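Local coordinates for tight junction protein ZO-3 (Homo sapiens, PDB 3KFV) that links transmembrane proteins of epithelial and endothelial tight junctions to the actin cytoskeleton as a MAGUK-family scaffold, seen here as its SH3 and guanylate kinase-like domains, at residues 4-9 and 28-33; 217-222 and 293-298; 209-214 and 263-268. All blocks are in the same frame, centred on the assembly; numbering follows the deposited sequence.

Interaction 1: residues 4-9 and 28-33; sequences SFYIRT and VFHVLD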
loop_
_atom_site.group_PDB
_atom_site.type_symbol
_atom_site.label_atom_id
_atom_site.label_comp_id
_atom_site.label_asym_id
_atom_site.label_seq_id
_atom_site.Cartn_x
_atom_site.Cartn_y
_atom_site.Cartn_z
ATOM N N SER A 4 -27.382 -1.080 -0.376
ATOM C CA SER A 4 -26.153 -0.389 -0.005
ATOM C C SER A 4 -25.060 -1.371 0.420
ATOM O O SER A 4 -25.320 -2.360 1.118
ATOM C CB SER A 4 -26.409 0.621 1.111
ATOM O OG SER A 4 -25.260 1.424 1.334
ATOM N N PHE A 5 -23.835 -1.080 -0.003
ATOM C CA PHE A 5 -22.698 -1.949 0.244
ATOM C C PHE A 5 -21.424 -1.290 -0.258
ATOM O O PHE A 5 -21.443 -0.155 -0.740
ATOM C CB PHE A 5 -22.897 -3.269 -0.483
ATOM C CG PHE A 5 -23.417 -3.107 -1.877
ATOM C CD1 PHE A 5 -24.746 -3.359 -2.169
ATOM C CD2 PHE A 5 -22.583 -2.683 -2.896
ATOM C CE1 PHE A 5 -25.229 -3.206 -3.450
ATOM C CE2 PHE A 5 -23.063 -2.523 -4.183
ATOM C CZ PHE A 5 -24.388 -2.787 -4.459
ATOM N N TYR A 6 -20.315 -2.011 -0.145
ATOM C CA TYR A 6 -19.035 -1.518 -0.629
ATOM C C TYR A 6 -18.613 -2.331 -1.836
ATOM O O TYR A 6 -18.840 -3.537 -1.902
ATOM C CB TYR A 6 -17.966 -1.594 0.463
ATOM C CG TYR A 6 -18.260 -0.732 1.671
ATOM C CD1 TYR A 6 -18.016 0.639 1.654
ATOM C CD2 TYR A 6 -18.780 -1.289 2.828
ATOM C CE1 TYR A 6 -18.285 1.429 2.759
ATOM C CE2 TYR A 6 -19.053 -0.511 3.943
ATOM C CZ TYR A 6 -18.807 0.846 3.906
ATOM O OH TYR A 6 -19.085 1.609 5.026
ATOM N N ILE A 7 -18.003 -1.662 -2.800
ATOM C CA ILE A 7 -17.632 -2.319 -4.040
ATOM C C ILE A 7 -16.176 -2.019 -4.391
ATOM O O ILE A 7 -15.682 -0.909 -4.165
ATOM C CB ILE A 7 -18.569 -1.885 -5.192
ATOM C CG1 ILE A 7 -18.950 -3.085 -6.055
ATOM C CG2 ILE A 7 -17.943 -0.782 -6.019
ATOM C CD1 ILE A 7 -19.889 -4.044 -5.374
ATOM N N ARG A 8 -15.484 -3.022 -4.917
ATOM C CA ARG A 8 -14.142 -2.812 -5.438
ATOM C C ARG A 8 -14.157 -2.971 -6.965
ATOM O O ARG A 8 -14.749 -3.910 -7.497
ATOM C CB ARG A 8 -13.153 -3.771 -4.783
ATOM C CG ARG A 8 -11.751 -3.212 -4.688
ATOM C CD ARG A 8 -10.881 -4.031 -3.745
ATOM N NE ARG A 8 -10.512 -5.344 -4.276
ATOM C CZ ARG A 8 -9.267 -5.708 -4.563
ATOM N NH1 ARG A 8 -8.268 -4.860 -4.371
ATOM N NH2 ARG A 8 -9.016 -6.920 -5.035
ATOM N N THR A 9 -13.520 -2.038 -7.667
ATOM C CA THR A 9 -13.585 -1.999 -9.123
ATOM C C THR A 9 -12.382 -2.697 -9.766
ATOM O O THR A 9 -11.242 -2.481 -9.363
ATOM C CB THR A 9 -13.682 -0.541 -9.626
ATOM O OG1 THR A 9 -12.509 0.180 -9.238
ATOM C CG2 THR A 9 -14.895 0.156 -9.029
ATOM N N VAL A 28 -12.262 1.603 -4.257
ATOM C CA VAL A 28 -13.388 1.093 -3.486
ATOM C C VAL A 28 -14.470 2.154 -3.367
ATOM O O VAL A 28 -14.183 3.332 -3.164
ATOM C CB VAL A 28 -12.956 0.627 -2.072
ATOM C CG1 VAL A 28 -14.165 0.214 -1.259
ATOM C CG2 VAL A 28 -11.967 -0.529 -2.163
ATOM N N PHE A 29 -15.719 1.733 -3.499
ATOM C CA PHE A 29 -16.828 2.671 -3.417
ATOM C C PHE A 29 -17.873 2.247 -2.405
ATOM O O PHE A 29 -18.332 1.105 -2.397
ATOM C CB PHE A 29 -17.478 2.858 -4.791
ATOM C CG PHE A 29 -16.614 3.591 -5.764
ATOM C CD1 PHE A 29 -16.821 4.936 -6.015
ATOM C CD2 PHE A 29 -15.577 2.941 -6.415
ATOM C CE1 PHE A 29 -16.016 5.617 -6.908
ATOM C CE2 PHE A 29 -14.768 3.615 -7.306
ATOM C CZ PHE A 29 -14.988 4.954 -7.554
ATOM N N HIS A 30 -18.245 3.181 -1.545
ATOM C CA HIS A 30 -19.404 2.989 -0.706
ATOM C C HIS A 30 -20.624 3.357 -1.532
ATOM O O HIS A 30 -20.953 4.535 -1.671
ATOM C CB HIS A 30 -19.313 3.864 0.538
ATOM C CG HIS A 30 -20.472 3.705 1.468
ATOM N ND1 HIS A 30 -20.933 4.731 2.264
ATOM C CD2 HIS A 30 -21.273 2.643 1.719
ATOM C CE1 HIS A 30 -21.963 4.304 2.974
ATOM N NE2 HIS A 30 -22.189 3.042 2.661
ATOM N N VAL A 31 -21.267 2.346 -2.112
ATOM C CA VAL A 31 -22.469 2.553 -2.916
ATOM C C VAL A 31 -23.653 2.867 -2.010
ATOM O O VAL A 31 -24.174 1.980 -1.327
ATOM C CB VAL A 31 -22.796 1.313 -3.762
ATOM C CG1 VAL A 31 -24.054 1.542 -4.576
ATOM C CG2 VAL A 31 -21.634 0.985 -4.662
ATOM N N LEU A 32 -24.068 4.130 -2.009
ATOM C CA LEU A 32 -25.104 4.601 -1.096
ATOM C C LEU A 32 -26.483 4.049 -1.437
ATOM O O LEU A 32 -27.222 3.611 -0.549
ATOM C CB LEU A 32 -25.138 6.130 -1.061
ATOM C CG LEU A 32 -23.845 6.798 -0.584
ATOM C CD1 LEU A 32 -24.029 8.303 -0.434
ATOM C CD2 LEU A 32 -23.377 6.174 0.722
ATOM N N ASP A 33 -26.834 4.068 -2.719
ATOM C CA ASP A 33 -28.121 3.535 -3.148
ATOM C C ASP A 33 -28.068 2.985 -4.565
ATOM O O ASP A 33 -27.270 3.441 -5.378
ATOM C CB ASP A 33 -29.214 4.601 -3.052
ATOM C CG ASP A 33 -30.594 4.037 -3.340
ATOM O OD1 ASP A 33 -31.161 3.359 -2.447
ATOM O OD2 ASP A 33 -31.106 4.262 -4.463
#
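Tyr6 and His30 face one another as a non-hydrogen-bonded pair on neighbouring antiparallel strands, 5-9 and 28-33, of the SH3 beta-sheet fold. Their ring planes, 30° apart, are slid so far that they barely overlap: Tyr6 CE1 does the touching, 3.4 Å from His30 CD2, while the phenol OH sits over one imidazole face near its rim. Leu32 CD2 lies against the opposite face. With CG of His30 anti to the backbone N (chi1 -179°), the ring leans toward the Ser4 end of the pair, and ND1 is hydrogen-bonded to Glu60. On the same side of the sheet Val28 CG2 rests 3.7 Å from Arg8 CG; the guanidinium beyond forms a salt bridge with Glu135.

On the apolar other side Phe5 and Val31 lie side by side, Phe5 CE2 3.8 Å from Val31 CG2, whereas Ile7 and Phe29 cross obliquely, Ile7 CG2 lying 3.9 Å from Phe29 CB. This pair is hydrogen-bonded, Phe29 N to Ile7 O at 2.7 Å and Ile7 N to Phe29 O. At the strand end Val31 O receives two donors: Ser4 OG at 2.9 Å and, weakly, Phe5 N at 3.4 Å.

Interaction 2: residues 217-222 and 293-298; sequences QYYPIV and RPIWTA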
loop_
_atom_site.group_PDB
_atom_site.type_symbol
_atom_site.label_atom_id
_atom_site.label_comp_id
_atom_site.label_asym_id
_atom_site.label_seq_id
_atom_site.Cartn_x
_atom_site.Cartn_y
_atom_site.Cartn_z
ATOM N N GLN A 217 -4.651 -7.571 -1.946
ATOM C CA GLN A 217 -5.239 -7.425 -0.616
ATOM C C GLN A 217 -4.366 -7.941 0.535
ATOM O O GLN A 217 -4.868 -8.386 1.568
ATOM C CB GLN A 217 -6.632 -8.055 -0.583
ATOM C CG GLN A 217 -7.575 -7.428 -1.597
ATOM C CD GLN A 217 -9.012 -7.858 -1.411
ATOM O OE1 GLN A 217 -9.845 -7.072 -0.951
ATOM N NE2 GLN A 217 -9.317 -9.111 -1.762
ATOM N N TYR A 218 -3.054 -7.867 0.339
ATOM C CA TYR A 218 -2.099 -8.074 1.412
ATOM C C TYR A 218 -1.959 -6.778 2.192
ATOM O O TYR A 218 -1.492 -6.775 3.326
ATOM C CB TYR A 218 -0.750 -8.489 0.836
ATOM C CG TYR A 218 -0.624 -9.976 0.631
ATOM C CD1 TYR A 218 0.423 -10.684 1.196
ATOM C CD2 TYR A 218 -1.568 -10.677 -0.106
ATOM C CE1 TYR A 218 0.538 -12.049 1.022
ATOM C CE2 TYR A 218 -1.462 -12.048 -0.291
ATOM C CZ TYR A 218 -0.404 -12.730 0.277
ATOM O OH TYR A 218 -0.282 -14.094 0.107
ATOM N N TYR A 219 -2.375 -5.683 1.561
ATOM C CA TYR A 219 -2.408 -4.350 2.166
ATOM C C TYR A 219 -1.289 -4.086 3.157
ATOM O O TYR A 219 -1.523 -4.053 4.368
ATOM C CB TYR A 219 -3.761 -4.079 2.828
ATOM C CG TYR A 219 -4.892 -3.962 1.841
ATOM C CD1 TYR A 219 -4.928 -2.923 0.911
ATOM C CD2 TYR A 219 -5.918 -4.890 1.825
ATOM C CE1 TYR A 219 -5.955 -2.815 0.005
ATOM C CE2 TYR A 219 -6.953 -4.786 0.919
ATOM C CZ TYR A 219 -6.966 -3.748 0.013
ATOM O OH TYR A 219 -8.006 -3.659 -0.881
ATOM N N PRO A 220 -0.072 -3.861 2.641
ATOM C CA PRO A 220 1.078 -3.655 3.522
ATOM C C PRO A 220 0.814 -2.465 4.421
ATOM O O PRO A 220 -0.029 -1.629 4.092
ATOM C CB PRO A 220 2.215 -3.301 2.555
ATOM C CG PRO A 220 1.713 -3.607 1.188
ATOM C CD PRO A 220 0.229 -3.533 1.239
ATOM N N ILE A 221 1.510 -2.396 5.547
ATOM C CA ILE A 221 1.605 -1.150 6.282
ATOM C C ILE A 221 2.776 -0.403 5.655
ATOM O O ILE A 221 3.894 -0.913 5.620
ATOM C CB ILE A 221 1.847 -1.392 7.783
ATOM C CG1 ILE A 221 0.667 -2.154 8.391
ATOM C CG2 ILE A 221 2.079 -0.077 8.509
ATOM C CD1 ILE A 221 0.919 -2.661 9.796
ATOM N N VAL A 222 2.521 0.786 5.120
ATOM C CA VAL A 222 3.574 1.531 4.429
ATOM C C VAL A 222 4.028 2.750 5.216
ATOM O O VAL A 222 3.251 3.670 5.450
ATOM C CB VAL A 222 3.134 1.982 3.031
ATOM C CG1 VAL A 222 4.268 2.714 2.354
ATOM C CG2 VAL A 222 2.712 0.788 2.211
ATOM N N ARG A 293 -6.111 -2.352 12.675
ATOM C CA ARG A 293 -7.048 -1.643 11.806
ATOM C C ARG A 293 -7.658 -2.587 10.789
ATOM O O ARG A 293 -6.960 -3.431 10.224
ATOM C CB ARG A 293 -6.352 -0.512 11.049
ATOM C CG ARG A 293 -5.890 0.664 11.894
ATOM C CD ARG A 293 -5.636 1.851 10.987
ATOM N NE ARG A 293 -4.750 2.860 11.565
ATOM C CZ ARG A 293 -5.050 3.602 12.629
ATOM N NH1 ARG A 293 -6.209 3.433 13.262
ATOM N NH2 ARG A 293 -4.185 4.508 13.071
ATOM N N PRO A 294 -8.966 -2.442 10.542
ATOM C CA PRO A 294 -9.710 -3.272 9.587
ATOM C C PRO A 294 -9.355 -2.952 8.132
ATOM O O PRO A 294 -9.315 -1.788 7.734
ATOM C CB PRO A 294 -11.165 -2.873 9.861
ATOM C CG PRO A 294 -11.052 -1.476 10.378
ATOM C CD PRO A 294 -9.870 -1.554 11.290
ATOM N N ILE A 295 -9.106 -3.989 7.346
ATOM C CA ILE A 295 -8.804 -3.824 5.935
ATOM C C ILE A 295 -9.933 -4.382 5.064
ATOM O O ILE A 295 -10.789 -5.133 5.544
ATOM C CB ILE A 295 -7.485 -4.528 5.575
ATOM C CG1 ILE A 295 -7.577 -6.026 5.876
ATOM C CG2 ILE A 295 -6.339 -3.915 6.346
ATOM C CD1 ILE A 295 -6.305 -6.789 5.572
ATOM N N TRP A 296 -9.929 -4.015 3.783
ATOM C CA TRP A 296 -10.925 -4.513 2.845
ATOM C C TRP A 296 -10.705 -5.992 2.623
ATOM O O TRP A 296 -9.569 -6.467 2.664
ATOM C CB TRP A 296 -10.837 -3.775 1.507
ATOM C CG TRP A 296 -11.190 -2.341 1.610
ATOM C CD1 TRP A 296 -10.369 -1.274 1.404
ATOM C CD2 TRP A 296 -12.465 -1.806 1.966
ATOM N NE1 TRP A 296 -11.056 -0.101 1.609
ATOM C CE2 TRP A 296 -12.347 -0.404 1.958
ATOM C CE3 TRP A 296 -13.697 -2.376 2.290
ATOM C CZ2 TRP A 296 -13.414 0.433 2.256
ATOM C CZ3 TRP A 296 -14.749 -1.545 2.589
ATOM C CH2 TRP A 296 -14.606 -0.158 2.568
ATOM N N THR A 297 -11.794 -6.712 2.375
ATOM C CA THR A 297 -11.741 -8.153 2.150
ATOM C C THR A 297 -13.036 -8.619 1.476
ATOM O O THR A 297 -14.101 -8.049 1.705
ATOM C CB THR A 297 -11.489 -8.913 3.485
ATOM O OG1 THR A 297 -11.705 -10.320 3.309
ATOM C CG2 THR A 297 -12.408 -8.405 4.573
ATOM N N ALA A 298 -12.942 -9.645 0.641
ATOM C CA ALA A 298 -14.098 -10.115 -0.121
ATOM C C ALA A 298 -15.289 -10.507 0.755
ATOM O O ALA A 298 -15.150 -11.292 1.692
ATOM C CB ALA A 298 -13.705 -11.277 -1.031
#
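Tyr219 lays its phenol ring across Ile295 and Trp296, and this is where the contact is tight. The ring is used along one side: CD2 lies 4.1 Å from Ile295 CB, CE2 is 3.6 Å from the carbonyl oxygen of Trp296, and OH reaches to 3.7 Å from Trp296 CB. Tyrosine and tryptophan therefore meet aslant through the phenol and the first carbon of the tryptophan side chain, not as stacked rings. With CG of Trp296 beside its backbone N and anti to the carbonyl carbon (chi1 -66°), the indole continues past the phenol OH to Val137, Leu139 and the ring of Tyr6. On the CE1 side of the phenol, Asn214 of helix 207-215 packs against Tyr219, and Arg146 bonds to the tyrosine's backbone oxygen.

The other end, on the solvent side, is much looser. Gln217 closes helix 207-215 in a Schellman motif, with phi at 72°, and sends an extended side chain toward the strand. Its OE1 stops 3.7 Å from Trp296 O and 3.8 Å from Thr297 CA, near enough to pack but making no bond with either. Ala298, at the exposed strand end, is approached more distantly still. With an alanine in place of Tyr219, the phenol's support against Ile295 CB and Trp296 CB would be gone, and the resulting gap is likely to leave Gln217 as the main remaining bridge between the segments.

Strand 294-298 comes after helix 278-290 yet pairs with strand 134-141 at the edge of the SH3 sheet. A strand returning in this way, here packed against a loop of the kinase-like domain, is the hallmark of the SH3-guanylate kinase module of MAGUK proteins.

Interaction 3: residues 209-214 and 263-268; sequences AIERLN and SHLFTA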
loop_
_atom_site.group_PDB
_atom_site.type_symbol
_atom_site.label_atom_id
_atom_site.label_comp_id
_atom_site.label_asym_id
_atom_site.label_seq_id
_atom_site.Cartn_x
_atom_site.Cartn_y
_atom_site.Cartn_z
ATOM N N ALA A 209 5.497 -2.141 -6.681
ATOM C CA ALA A 209 5.332 -3.307 -5.817
ATOM C C ALA A 209 4.189 -3.114 -4.815
ATOM O O ALA A 209 3.388 -4.026 -4.576
ATOM C CB ALA A 209 6.624 -3.599 -5.079
ATOM N N ILE A 210 4.121 -1.922 -4.232
ATOM C CA ILE A 210 3.103 -1.618 -3.239
ATOM C C ILE A 210 1.689 -1.693 -3.809
ATOM O O ILE A 210 0.786 -2.202 -3.152
ATOM C CB ILE A 210 3.338 -0.242 -2.605
ATOM C CG1 ILE A 210 4.713 -0.200 -1.948
ATOM C CG2 ILE A 210 2.258 0.071 -1.585
ATOM C CD1 ILE A 210 5.067 1.149 -1.366
ATOM N N GLU A 211 1.499 -1.196 -5.027
ATOM C CA GLU A 211 0.187 -1.228 -5.674
ATOM C C GLU A 211 -0.288 -2.658 -5.942
ATOM O O GLU A 211 -1.473 -2.963 -5.828
ATOM C CB GLU A 211 0.204 -0.414 -6.973
ATOM C CG GLU A 211 0.687 1.017 -6.789
ATOM C CD GLU A 211 0.451 1.904 -8.007
ATOM O OE1 GLU A 211 -0.082 1.405 -9.025
ATOM O OE2 GLU A 211 0.803 3.109 -7.944
ATOM N N ARG A 212 0.644 -3.533 -6.301
ATOM C CA ARG A 212 0.324 -4.940 -6.505
ATOM C C ARG A 212 -0.130 -5.598 -5.202
ATOM O O ARG A 212 -1.122 -6.330 -5.180
ATOM C CB ARG A 212 1.526 -5.690 -7.097
ATOM C CG ARG A 212 1.787 -5.407 -8.575
ATOM C CD ARG A 212 2.783 -6.393 -9.181
ATOM N NE ARG A 212 4.112 -6.260 -8.588
ATOM C CZ ARG A 212 5.058 -5.432 -9.029
ATOM N NH1 ARG A 212 4.824 -4.654 -10.082
ATOM N NH2 ARG A 212 6.238 -5.379 -8.415
ATOM N N LEU A 213 0.595 -5.339 -4.115
ATOM C CA LEU A 213 0.247 -5.921 -2.820
ATOM C C LEU A 213 -1.097 -5.400 -2.330
ATOM O O LEU A 213 -1.908 -6.153 -1.780
ATOM C CB LEU A 213 1.334 -5.641 -1.778
ATOM C CG LEU A 213 2.648 -6.402 -1.958
ATOM C CD1 LEU A 213 3.762 -5.733 -1.182
ATOM C CD2 LEU A 213 2.494 -7.860 -1.547
ATOM N N ASN A 214 -1.328 -4.108 -2.522
ATOM C CA ASN A 214 -2.631 -3.544 -2.216
ATOM C C ASN A 214 -3.714 -4.241 -3.031
ATOM O O ASN A 214 -4.809 -4.488 -2.532
ATOM C CB ASN A 214 -2.653 -2.046 -2.490
ATOM C CG ASN A 214 -1.980 -1.250 -1.403
ATOM O OD1 ASN A 214 -1.805 -1.732 -0.285
ATOM N ND2 ASN A 214 -1.601 -0.022 -1.716
ATOM N N SER A 263 3.231 9.927 -2.187
ATOM C CA SER A 263 2.474 10.224 -0.968
ATOM C C SER A 263 1.235 9.356 -0.792
ATOM O O SER A 263 0.975 8.849 0.302
ATOM C CB SER A 263 2.024 11.687 -0.959
ATOM O OG SER A 263 3.088 12.555 -0.628
ATOM N N HIS A 264 0.465 9.205 -1.865
ATOM C CA HIS A 264 -0.852 8.584 -1.776
ATOM C C HIS A 264 -0.800 7.144 -1.265
ATOM O O HIS A 264 -1.795 6.614 -0.780
ATOM C CB HIS A 264 -1.584 8.665 -3.125
ATOM C CG HIS A 264 -1.009 7.777 -4.185
ATOM N ND1 HIS A 264 0.055 8.153 -4.978
ATOM C CD2 HIS A 264 -1.362 6.533 -4.595
ATOM C CE1 HIS A 264 0.341 7.175 -5.821
ATOM N NE2 HIS A 264 -0.504 6.181 -5.610
ATOM N N LEU A 265 0.370 6.524 -1.364
ATOM C CA LEU A 265 0.544 5.131 -0.970
ATOM C C LEU A 265 1.001 4.955 0.481
ATOM O O LEU A 265 1.117 3.831 0.961
ATOM C CB LEU A 265 1.543 4.443 -1.903
ATOM C CG LEU A 265 1.158 4.261 -3.371
ATOM C CD1 LEU A 265 2.358 3.756 -4.172
ATOM C CD2 LEU A 265 -0.021 3.312 -3.501
ATOM N N PHE A 266 1.267 6.059 1.173
ATOM C CA PHE A 266 1.753 5.994 2.550
ATOM C C PHE A 266 0.606 5.760 3.518
ATOM O O PHE A 266 -0.444 6.398 3.408
ATOM C CB PHE A 266 2.463 7.291 2.955
ATOM C CG PHE A 266 3.648 7.641 2.104
ATOM C CD1 PHE A 266 4.179 6.722 1.208
ATOM C CD2 PHE A 266 4.254 8.879 2.228
ATOM C CE1 PHE A 266 5.281 7.040 0.429
ATOM C CE2 PHE A 266 5.357 9.203 1.454
ATOM C CZ PHE A 266 5.873 8.279 0.554
ATOM N N THR A 267 0.805 4.859 4.477
ATOM C CA THR A 267 -0.150 4.720 5.574
ATOM C C THR A 267 0.381 5.406 6.823
ATOM O O THR A 267 -0.354 5.583 7.790
ATOM C CB THR A 267 -0.522 3.245 5.880
ATOM O OG1 THR A 267 0.534 2.613 6.615
ATOM C CG2 THR A 267 -0.803 2.472 4.588
ATOM N N ALA A 268 1.656 5.795 6.790
ATOM C CA ALA A 268 2.243 6.620 7.848
ATOM C C ALA A 268 3.525 7.302 7.399
ATOM O O ALA A 268 4.283 6.763 6.596
ATOM C CB ALA A 268 2.507 5.798 9.094
#
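Ile210 on helix 207-215 and Leu265 in the 3-10 turn 264-265 are the closest backbone positions, their CA atoms 7.6 Å apart, and the turn is closed by Phe266 N bonding to Ser263 O at 2.9 Å. Leu265 carries nearly all of the contact. Its CG stands beside the backbone N, anti to the carbonyl carbon (chi1 -66°), and the forked end reaches the helix surface formed by Ile210, Glu211 and Asn214. One methyl serves all three: Leu265 CD2 lies 4.1 Å from Glu211 CG, 4.1 Å from Asn214 ND2 and 4.4 Å from Ile210 CG2. The other methyl, CD1, keeps to Glu211, whose extended chain runs at about a right angle to the leucine, so that aliphatic CG and carboxylate OE2 both border it.

Beyond the leucine the contact is more polar and exposed. Glu211 OE2 approaches the edge of the His264 ring near its plane, 4.1 Å from NE2, with carboxylate and imidazole planes 64° apart. That is too long for a bond, although the carboxylate might favour a protonated histidine. Leu265 CG sits over one face of the same ring.

Ile210 looks inward, touching Val149, Leu151 and Val222 of the parallel sheet, while Phe266 stacks on Phe224 and Thr267 OG1 bonds to Val222 N and Gln290. The contact thus joins a helix to the loop that leads into edge strand 268-272. Helix 207-215 itself connects strands 200-203 and 221-227, passing strand 148-151 between them: a beta-alpha-beta crossover of the three-layered, P-loop-type guanylate kinase fold.

How the interactions relate
Interaction 1 is a largely buried strand pair of the SH3 sheet, joined by backbone hydrogen bonds. Interactions 2 and 3 are smaller surface contacts without hydrogen bonds between their segments; in interaction 2 side chains also rest on strand backbone, in interaction 3 side chain meets side chain. Interaction 2 reaches the same sheet through strand 294-298, where Trp296 packs on Tyr6 and Val28. Interaction 3 lies wholly in the guanylate kinase-like domain, its centre about 10 Å from that of interaction 2; Val222 O probably bonds to Thr267 N. Arg8 spans the two domains, packing on Gln217 and Tyr219 and hydrogen-bonding through NH2 to Tyr215 O, so interaction 2 occupies the seam between the other two.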